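Long-range contacts in tryptophane-5-halogenase (Microbispora sp. ATCC PTA-5024, PDB 5UAO), which probably uses reduced FAD to chlorinate carbon 5 of a tryptophan in the lanthipeptide NAI-107 during its biosynthesis: residues 76-84 and 523-534; 107-115 and 403-411. All blocks are in the same frame, centred on the assembly; numbering follows the deposited sequence.

Contact 1: 76-84 and 523-534; sequences SYMVMFLHH and LSDSDSWAGERV
Helix 76-85 of the tryptophan halogenase fold meets the loop that joins helix 517-524 to helix 532-538, and H84 carries the one hydrogen bond between them. Its NE2 donates to A530 O at 2.8 Å with an N-H...O angle of 155°. The carbonyl oxygen lies almost exactly in the plane of the imidazole. L523 O also sits at the ring edge, 3.3 Å from H84 CE1. The side chains of L523 and H84 run past each other in opposite directions, and L523 CD2 is 3.7 Å from H84 NE2. With an alanine in place of H84, A530 O would probably lose this donor and a gap would open beside L523. The loop is shaped by two type I beta turns, D525 to S528 and S528 to G531. An ST turn, in which S528 OG accepts from A530 N, overlaps the second, and G531 is the N-cap of helix 532-538. The W529 indole reaches back to S76 and V79, with its CG set between the backbone N and the carbonyl carbon (chi1 72°). S76 O lies at its edge, 3.3 Å from W529 CH2. V79 CB touches the same ring atom, while W529 NE1 hydrogen-bonds to M167 O. A530 CB lies over the centre of one indole face. M80 packs on A530 and W529: its CG meets A530 CB at 3.7 Å, and its bent chain brings CE near W529 CZ3.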
# COMPACT_ATOMS: atom_id res chain seq x y z
N SER A 76 8.90 -16.75 6.74
CA SER A 76 9.27 -16.30 8.05
C SER A 76 8.07 -15.88 8.90
O SER A 76 7.96 -16.22 10.11
CB SER A 76 10.37 -15.24 7.96
OG SER A 76 9.77 -14.13 7.37
N TYR A 77 7.08 -15.27 8.28
CA TYR A 77 5.86 -14.85 9.00
C TYR A 77 5.13 -15.96 9.73
O TYR A 77 4.50 -15.79 10.81
CB TYR A 77 4.90 -14.21 7.99
CG TYR A 77 3.69 -13.62 8.60
CD1 TYR A 77 3.79 -12.38 9.24
CD2 TYR A 77 2.44 -14.25 8.55
CE1 TYR A 77 2.69 -11.77 9.82
CE2 TYR A 77 1.33 -13.65 9.16
CZ TYR A 77 1.47 -12.41 9.80
OH TYR A 77 0.45 -11.73 10.41
N MET A 78 5.18 -17.14 9.11
CA MET A 78 4.46 -18.28 9.64
C MET A 78 4.97 -18.66 11.01
O MET A 78 4.21 -19.23 11.84
CB MET A 78 4.56 -19.47 8.70
CG MET A 78 3.43 -20.43 8.85
SD MET A 78 1.82 -19.72 8.44
CE MET A 78 0.71 -21.01 8.98
N VAL A 79 6.24 -18.43 11.26
CA VAL A 79 6.77 -18.67 12.62
C VAL A 79 6.08 -17.87 13.72
O VAL A 79 5.70 -18.43 14.79
CB VAL A 79 8.29 -18.41 12.66
CG1 VAL A 79 8.84 -18.63 14.07
CG2 VAL A 79 9.00 -19.34 11.65
N MET A 80 5.88 -16.57 13.48
CA MET A 80 5.08 -15.74 14.34
C MET A 80 3.63 -16.10 14.45
O MET A 80 3.04 -16.07 15.56
CB MET A 80 5.24 -14.28 13.98
CG MET A 80 6.63 -13.76 14.27
SD MET A 80 6.73 -11.97 14.04
CE MET A 80 6.73 -11.93 12.26
N PHE A 81 3.00 -16.40 13.32
CA PHE A 81 1.63 -16.88 13.35
C PHE A 81 1.43 -18.10 14.23
O PHE A 81 0.57 -18.12 15.13
CB PHE A 81 1.16 -17.15 11.89
CG PHE A 81 -0.27 -17.54 11.79
CD1 PHE A 81 -1.25 -16.60 11.68
CD2 PHE A 81 -0.61 -18.86 11.74
CE1 PHE A 81 -2.59 -16.99 11.62
CE2 PHE A 81 -1.92 -19.25 11.69
CZ PHE A 81 -2.92 -18.31 11.61
N LEU A 82 2.28 -19.10 14.06
CA LEU A 82 2.13 -20.30 14.84
C LEU A 82 2.28 -19.99 16.32
O LEU A 82 1.44 -20.41 17.14
CB LEU A 82 3.11 -21.41 14.41
CG LEU A 82 2.89 -21.99 12.99
CD1 LEU A 82 4.12 -22.77 12.53
CD2 LEU A 82 1.61 -22.84 12.90
N HIS A 83 3.37 -19.32 16.69
CA HIS A 83 3.67 -19.22 18.06
C HIS A 83 2.90 -18.06 18.79
O HIS A 83 2.51 -18.24 19.96
CB HIS A 83 5.16 -19.16 18.31
CG HIS A 83 5.91 -20.36 17.79
ND1 HIS A 83 5.58 -21.66 18.12
CD2 HIS A 83 6.94 -20.44 16.91
CE1 HIS A 83 6.38 -22.50 17.46
NE2 HIS A 83 7.24 -21.78 16.74
N HIS A 84 2.75 -16.92 18.14
CA HIS A 84 2.14 -15.77 18.75
C HIS A 84 0.63 -15.84 18.56
O HIS A 84 -0.10 -15.85 19.52
CB HIS A 84 2.70 -14.46 18.25
CG HIS A 84 4.06 -14.14 18.77
ND1 HIS A 84 4.34 -14.00 20.11
CD2 HIS A 84 5.24 -13.93 18.12
CE1 HIS A 84 5.62 -13.72 20.27
NE2 HIS A 84 6.19 -13.65 19.08
N LEU A 523 11.15 -15.53 20.59
CA LEU A 523 9.76 -15.03 20.69
C LEU A 523 9.52 -13.89 21.69
O LEU A 523 8.56 -13.16 21.55
CB LEU A 523 8.83 -16.20 20.93
CG LEU A 523 8.88 -17.22 19.76
CD1 LEU A 523 8.32 -18.56 20.21
CD2 LEU A 523 8.14 -16.74 18.55
N SER A 524 10.40 -13.69 22.64
CA SER A 524 10.17 -12.65 23.63
C SER A 524 11.06 -11.43 23.46
O SER A 524 10.62 -10.32 23.70
CB SER A 524 10.38 -13.21 25.02
OG SER A 524 11.71 -13.65 25.18
N ASP A 525 12.31 -11.63 23.02
CA ASP A 525 13.30 -10.55 23.03
C ASP A 525 12.88 -9.36 22.17
O ASP A 525 12.45 -9.49 20.99
CB ASP A 525 14.65 -11.10 22.61
CG ASP A 525 15.81 -10.27 23.08
OD1 ASP A 525 15.92 -9.07 22.71
OD2 ASP A 525 16.67 -10.84 23.80
N SER A 526 13.01 -8.15 22.74
CA SER A 526 12.57 -6.92 22.03
C SER A 526 13.39 -6.68 20.80
O SER A 526 12.90 -6.05 19.88
CB SER A 526 12.59 -5.65 22.93
OG SER A 526 13.76 -5.62 23.75
N ASP A 527 14.63 -7.19 20.78
CA ASP A 527 15.56 -7.16 19.60
C ASP A 527 15.28 -8.20 18.47
O ASP A 527 15.97 -8.22 17.43
CB ASP A 527 17.01 -7.44 20.08
CG ASP A 527 17.83 -6.17 20.31
OD1 ASP A 527 17.25 -5.06 20.52
OD2 ASP A 527 19.10 -6.28 20.32
N SER A 528 14.33 -9.09 18.71
CA SER A 528 14.14 -10.23 17.79
C SER A 528 13.18 -9.88 16.68
O SER A 528 12.18 -9.19 16.88
CB SER A 528 13.65 -11.45 18.55
OG SER A 528 13.14 -12.44 17.68
N TRP A 529 13.46 -10.37 15.48
CA TRP A 529 12.53 -10.18 14.38
C TRP A 529 11.17 -10.83 14.67
O TRP A 529 10.19 -10.44 14.08
CB TRP A 529 13.12 -10.71 13.08
CG TRP A 529 13.19 -12.21 13.02
CD1 TRP A 529 14.23 -12.96 13.36
CD2 TRP A 529 12.15 -13.11 12.58
NE1 TRP A 529 13.97 -14.29 13.14
CE2 TRP A 529 12.68 -14.43 12.70
CE3 TRP A 529 10.86 -12.95 12.06
CZ2 TRP A 529 11.93 -15.59 12.40
CZ3 TRP A 529 10.10 -14.15 11.69
CH2 TRP A 529 10.66 -15.43 11.84
N ALA A 530 11.10 -11.78 15.60
CA ALA A 530 9.86 -12.54 15.86
C ALA A 530 9.40 -12.32 17.32
O ALA A 530 8.59 -13.11 17.85
CB ALA A 530 10.10 -14.04 15.62
N GLY A 531 9.95 -11.27 17.95
CA GLY A 531 9.60 -10.96 19.31
C GLY A 531 8.21 -10.35 19.51
O GLY A 531 7.53 -9.91 18.59
N GLU A 532 7.82 -10.39 20.77
CA GLU A 532 6.53 -9.91 21.28
C GLU A 532 6.15 -8.57 20.70
O GLU A 532 5.06 -8.38 20.21
CB GLU A 532 6.65 -9.79 22.80
CG GLU A 532 5.41 -10.22 23.54
CD GLU A 532 5.42 -9.75 24.98
OE1 GLU A 532 6.51 -9.77 25.61
OE2 GLU A 532 4.33 -9.36 25.46
N ARG A 533 7.12 -7.68 20.69
CA ARG A 533 6.89 -6.28 20.33
C ARG A 533 6.59 -6.17 18.83
O ARG A 533 5.61 -5.53 18.41
CB ARG A 533 8.17 -5.50 20.69
CG ARG A 533 7.99 -4.02 21.00
CD ARG A 533 9.34 -3.29 21.20
NE ARG A 533 10.37 -3.71 20.24
CZ ARG A 533 10.29 -3.56 18.91
NH1 ARG A 533 9.21 -3.01 18.35
NH2 ARG A 533 11.28 -3.97 18.13
N VAL A 534 7.40 -6.83 17.98
CA VAL A 534 7.04 -6.95 16.56
C VAL A 534 5.67 -7.65 16.39
O VAL A 534 4.88 -7.23 15.56
CB VAL A 534 8.13 -7.69 15.73
CG1 VAL A 534 7.61 -8.01 14.35
CG2 VAL A 534 9.42 -6.87 15.63

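Contact 2: 107-115 and 403-411; sequences FEWGSRPEG and IHYRFNGRL
The backbones come closest at G110 and R410, whose CA atoms are 4.5 Å apart, where the loop after strand 104-108 passes the chain leaving helix 383-406. The strand belongs to the mixed sheet of the halogenase fold, next to strand 274-279. N408 forms an Asx turn: its OD1 accepts from R410 N and, across the contact, from G110 N at 2.8 Å. The two donors come from opposite faces of the amide plane, so the oxygen is gripped from both sides. N408 CG is anti to the backbone N (chi1 -173°), which brings the amide over the indole of W109, with the planes only 18° apart. N408 ND2 sits over the centre of that ring, 3.3 Å from W109 CE2. F107 CD1 lies toward the rim of the opposite face. W109 NE1 donates to H404 O at 2.9 Å, in the plane of the indole and on a lone pair of the carbonyl. The H404 ring presents its edge to F107, with CD2 4.0 Å from F107 CZ, and H404 NE2 hydrogen-bonds to E355 OE2. Water 1 accepts from G409 N and, weakly, from S111 N. R410 extends from CG to NE along the loop, and one face of its guanidinium lies against the backbone at E108 and W109. Its NH1 donates to R112 O at 2.7 Å and to G110 O at 3.0 Å. G115 N reaches R112 O from the opposite face, closing the type I turn R112 to G115. R410 NH2 donates to P113 O at 3.0 Å, with that oxygen near the guanidinium plane.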
# COMPACT_ATOMS: atom_id res chain seq x y z
N PHE A 107 18.00 -21.75 -5.79
CA PHE A 107 17.44 -21.83 -7.13
C PHE A 107 18.47 -22.40 -8.14
O PHE A 107 19.42 -21.69 -8.51
CB PHE A 107 17.01 -20.43 -7.57
CG PHE A 107 15.66 -20.00 -7.10
CD1 PHE A 107 14.53 -20.52 -7.71
CD2 PHE A 107 15.51 -19.07 -6.07
CE1 PHE A 107 13.26 -20.17 -7.29
CE2 PHE A 107 14.25 -18.70 -5.66
CZ PHE A 107 13.12 -19.26 -6.25
N GLU A 108 18.29 -23.66 -8.56
CA GLU A 108 19.09 -24.21 -9.67
C GLU A 108 18.27 -23.87 -10.93
O GLU A 108 17.40 -24.61 -11.39
CB GLU A 108 19.34 -25.71 -9.64
CG GLU A 108 19.72 -26.27 -8.33
CD GLU A 108 20.12 -27.74 -8.54
OE1 GLU A 108 19.47 -28.66 -7.91
OE2 GLU A 108 20.98 -27.96 -9.45
N TRP A 109 18.55 -22.69 -11.43
CA TRP A 109 17.61 -21.95 -12.20
C TRP A 109 18.34 -20.85 -12.96
O TRP A 109 19.25 -20.23 -12.42
CB TRP A 109 16.65 -21.28 -11.21
CG TRP A 109 15.26 -20.92 -11.71
CD1 TRP A 109 14.86 -19.77 -12.38
CD2 TRP A 109 14.04 -21.68 -11.49
NE1 TRP A 109 13.49 -19.81 -12.62
CE2 TRP A 109 12.98 -20.97 -12.09
CE3 TRP A 109 13.77 -22.90 -10.90
CZ2 TRP A 109 11.68 -21.44 -12.07
CZ3 TRP A 109 12.47 -23.35 -10.85
CH2 TRP A 109 11.44 -22.65 -11.45
N GLY A 110 17.86 -20.54 -14.17
CA GLY A 110 18.52 -19.59 -15.00
C GLY A 110 19.82 -20.11 -15.60
O GLY A 110 20.15 -21.32 -15.50
N SER A 111 20.53 -19.22 -16.26
CA SER A 111 21.68 -19.63 -17.05
C SER A 111 22.98 -19.68 -16.30
O SER A 111 23.94 -20.25 -16.83
CB SER A 111 21.78 -18.82 -18.33
OG SER A 111 22.01 -17.46 -18.04
N ARG A 112 23.03 -19.23 -15.05
CA ARG A 112 24.26 -19.42 -14.25
C ARG A 112 24.44 -20.87 -13.86
O ARG A 112 23.52 -21.48 -13.24
CB ARG A 112 24.21 -18.58 -12.96
CG ARG A 112 24.03 -17.09 -13.18
CD ARG A 112 23.47 -16.48 -11.90
NE ARG A 112 23.12 -15.07 -11.95
CZ ARG A 112 24.02 -14.12 -11.96
NH1 ARG A 112 25.31 -14.42 -11.98
NH2 ARG A 112 23.63 -12.88 -11.97
N PRO A 113 25.60 -21.47 -14.18
CA PRO A 113 25.77 -22.90 -13.84
C PRO A 113 25.55 -23.20 -12.36
O PRO A 113 25.04 -24.27 -12.03
CB PRO A 113 27.25 -23.19 -14.20
CG PRO A 113 27.68 -22.09 -15.11
CD PRO A 113 26.70 -20.96 -15.05
N GLU A 114 25.93 -22.26 -11.49
CA GLU A 114 25.79 -22.46 -10.02
C GLU A 114 24.40 -22.06 -9.51
O GLU A 114 24.10 -22.23 -8.35
CB GLU A 114 26.85 -21.62 -9.28
CG GLU A 114 26.73 -20.08 -9.36
CD GLU A 114 27.32 -19.39 -10.63
OE1 GLU A 114 27.38 -19.97 -11.76
OE2 GLU A 114 27.74 -18.20 -10.48
N GLY A 115 23.53 -21.52 -10.35
CA GLY A 115 22.26 -21.01 -9.84
C GLY A 115 22.47 -19.80 -8.93
O GLY A 115 23.46 -19.04 -9.07
N ILE A 403 7.33 -14.27 -13.37
CA ILE A 403 8.69 -13.93 -13.78
C ILE A 403 9.69 -15.03 -13.45
O ILE A 403 10.81 -14.94 -13.93
CB ILE A 403 9.15 -12.54 -13.27
CG1 ILE A 403 9.28 -12.51 -11.76
CG2 ILE A 403 8.17 -11.51 -13.71
CD1 ILE A 403 10.52 -11.88 -11.28
N HIS A 404 9.33 -16.02 -12.60
CA HIS A 404 10.21 -17.19 -12.39
C HIS A 404 10.22 -18.05 -13.67
O HIS A 404 11.19 -18.77 -13.96
CB HIS A 404 9.74 -18.09 -11.27
CG HIS A 404 9.75 -17.46 -9.90
ND1 HIS A 404 9.11 -16.29 -9.60
CD2 HIS A 404 10.29 -17.89 -8.74
CE1 HIS A 404 9.25 -16.01 -8.31
NE2 HIS A 404 9.93 -16.99 -7.76
N TYR A 405 9.11 -18.01 -14.43
CA TYR A 405 8.97 -18.81 -15.63
C TYR A 405 9.44 -18.14 -16.90
O TYR A 405 10.18 -18.76 -17.68
CB TYR A 405 7.51 -19.29 -15.82
CG TYR A 405 7.21 -20.56 -15.03
CD1 TYR A 405 7.59 -21.81 -15.52
CD2 TYR A 405 6.62 -20.49 -13.76
CE1 TYR A 405 7.35 -22.93 -14.80
CE2 TYR A 405 6.36 -21.61 -13.04
CZ TYR A 405 6.75 -22.82 -13.57
OH TYR A 405 6.53 -23.91 -12.89
N ARG A 406 9.07 -16.87 -17.09
CA ARG A 406 9.36 -16.14 -18.33
C ARG A 406 10.86 -16.03 -18.59
O ARG A 406 11.27 -15.95 -19.76
CB ARG A 406 8.80 -14.72 -18.18
CG ARG A 406 8.96 -13.83 -19.40
CD ARG A 406 7.95 -14.24 -20.43
NE ARG A 406 8.26 -13.69 -21.73
CZ ARG A 406 7.34 -13.30 -22.62
NH1 ARG A 406 6.04 -13.35 -22.35
NH2 ARG A 406 7.71 -12.82 -23.79
N PHE A 407 11.69 -15.97 -17.53
CA PHE A 407 13.09 -15.60 -17.71
C PHE A 407 14.09 -16.73 -17.35
O PHE A 407 15.30 -16.45 -17.12
CB PHE A 407 13.41 -14.35 -16.92
CG PHE A 407 12.57 -13.16 -17.31
CD1 PHE A 407 12.69 -12.60 -18.57
CD2 PHE A 407 11.66 -12.62 -16.43
CE1 PHE A 407 11.96 -11.49 -18.92
CE2 PHE A 407 10.87 -11.55 -16.78
CZ PHE A 407 11.05 -10.95 -18.03
N ASN A 408 13.59 -17.98 -17.29
CA ASN A 408 14.44 -19.08 -16.92
C ASN A 408 15.15 -19.66 -18.14
O ASN A 408 14.66 -20.59 -18.80
CB ASN A 408 13.66 -20.17 -16.12
CG ASN A 408 14.59 -21.27 -15.59
OD1 ASN A 408 15.78 -21.21 -15.86
ND2 ASN A 408 14.04 -22.27 -14.92
N GLY A 409 16.33 -19.14 -18.42
CA GLY A 409 17.14 -19.61 -19.55
C GLY A 409 17.97 -20.87 -19.38
O GLY A 409 18.91 -21.07 -20.14
N ARG A 410 17.68 -21.72 -18.38
CA ARG A 410 18.55 -22.83 -18.06
C ARG A 410 18.48 -23.94 -19.12
O ARG A 410 19.51 -24.49 -19.45
CB ARG A 410 18.20 -23.45 -16.70
CG ARG A 410 19.24 -24.41 -16.13
CD ARG A 410 19.09 -24.53 -14.63
NE ARG A 410 20.25 -25.12 -13.95
CZ ARG A 410 21.30 -24.45 -13.47
NH1 ARG A 410 21.36 -23.13 -13.50
NH2 ARG A 410 22.27 -25.10 -12.88
N LEU A 411 17.26 -24.33 -19.56
CA LEU A 411 17.10 -25.54 -20.39
C LEU A 411 16.49 -25.22 -21.76
O LEU A 411 15.74 -24.26 -21.88
CB LEU A 411 16.28 -26.62 -19.67
CG LEU A 411 16.88 -27.16 -18.37
CD1 LEU A 411 15.97 -28.29 -17.85
CD2 LEU A 411 18.30 -27.64 -18.54
O HOH W 1 18.27 -17.18 -17.29

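In the fold
Contacts 1 and 2 lie far apart in one chain, with centres about 33 Å apart and nearest atoms about 14 Å apart. They share no helix or strand. The segments follow in the order 76-84, 107-115, 403-411 and 523-534, so contact 2 forms wholly between the two halves of contact 1. Contact 1 ties helix 76-85 to the C-terminal helices. Contact 2 ties the end of strand 104-108, in the mixed seven-strand sheet, to the end of helix 383-406. V79 in contact 1 and F107 in contact 2 each have side chains about 12 Å from the bound FAD. Both contacts hold sequence-distant parts of the chain together; neither of these two side chains touches the flavin.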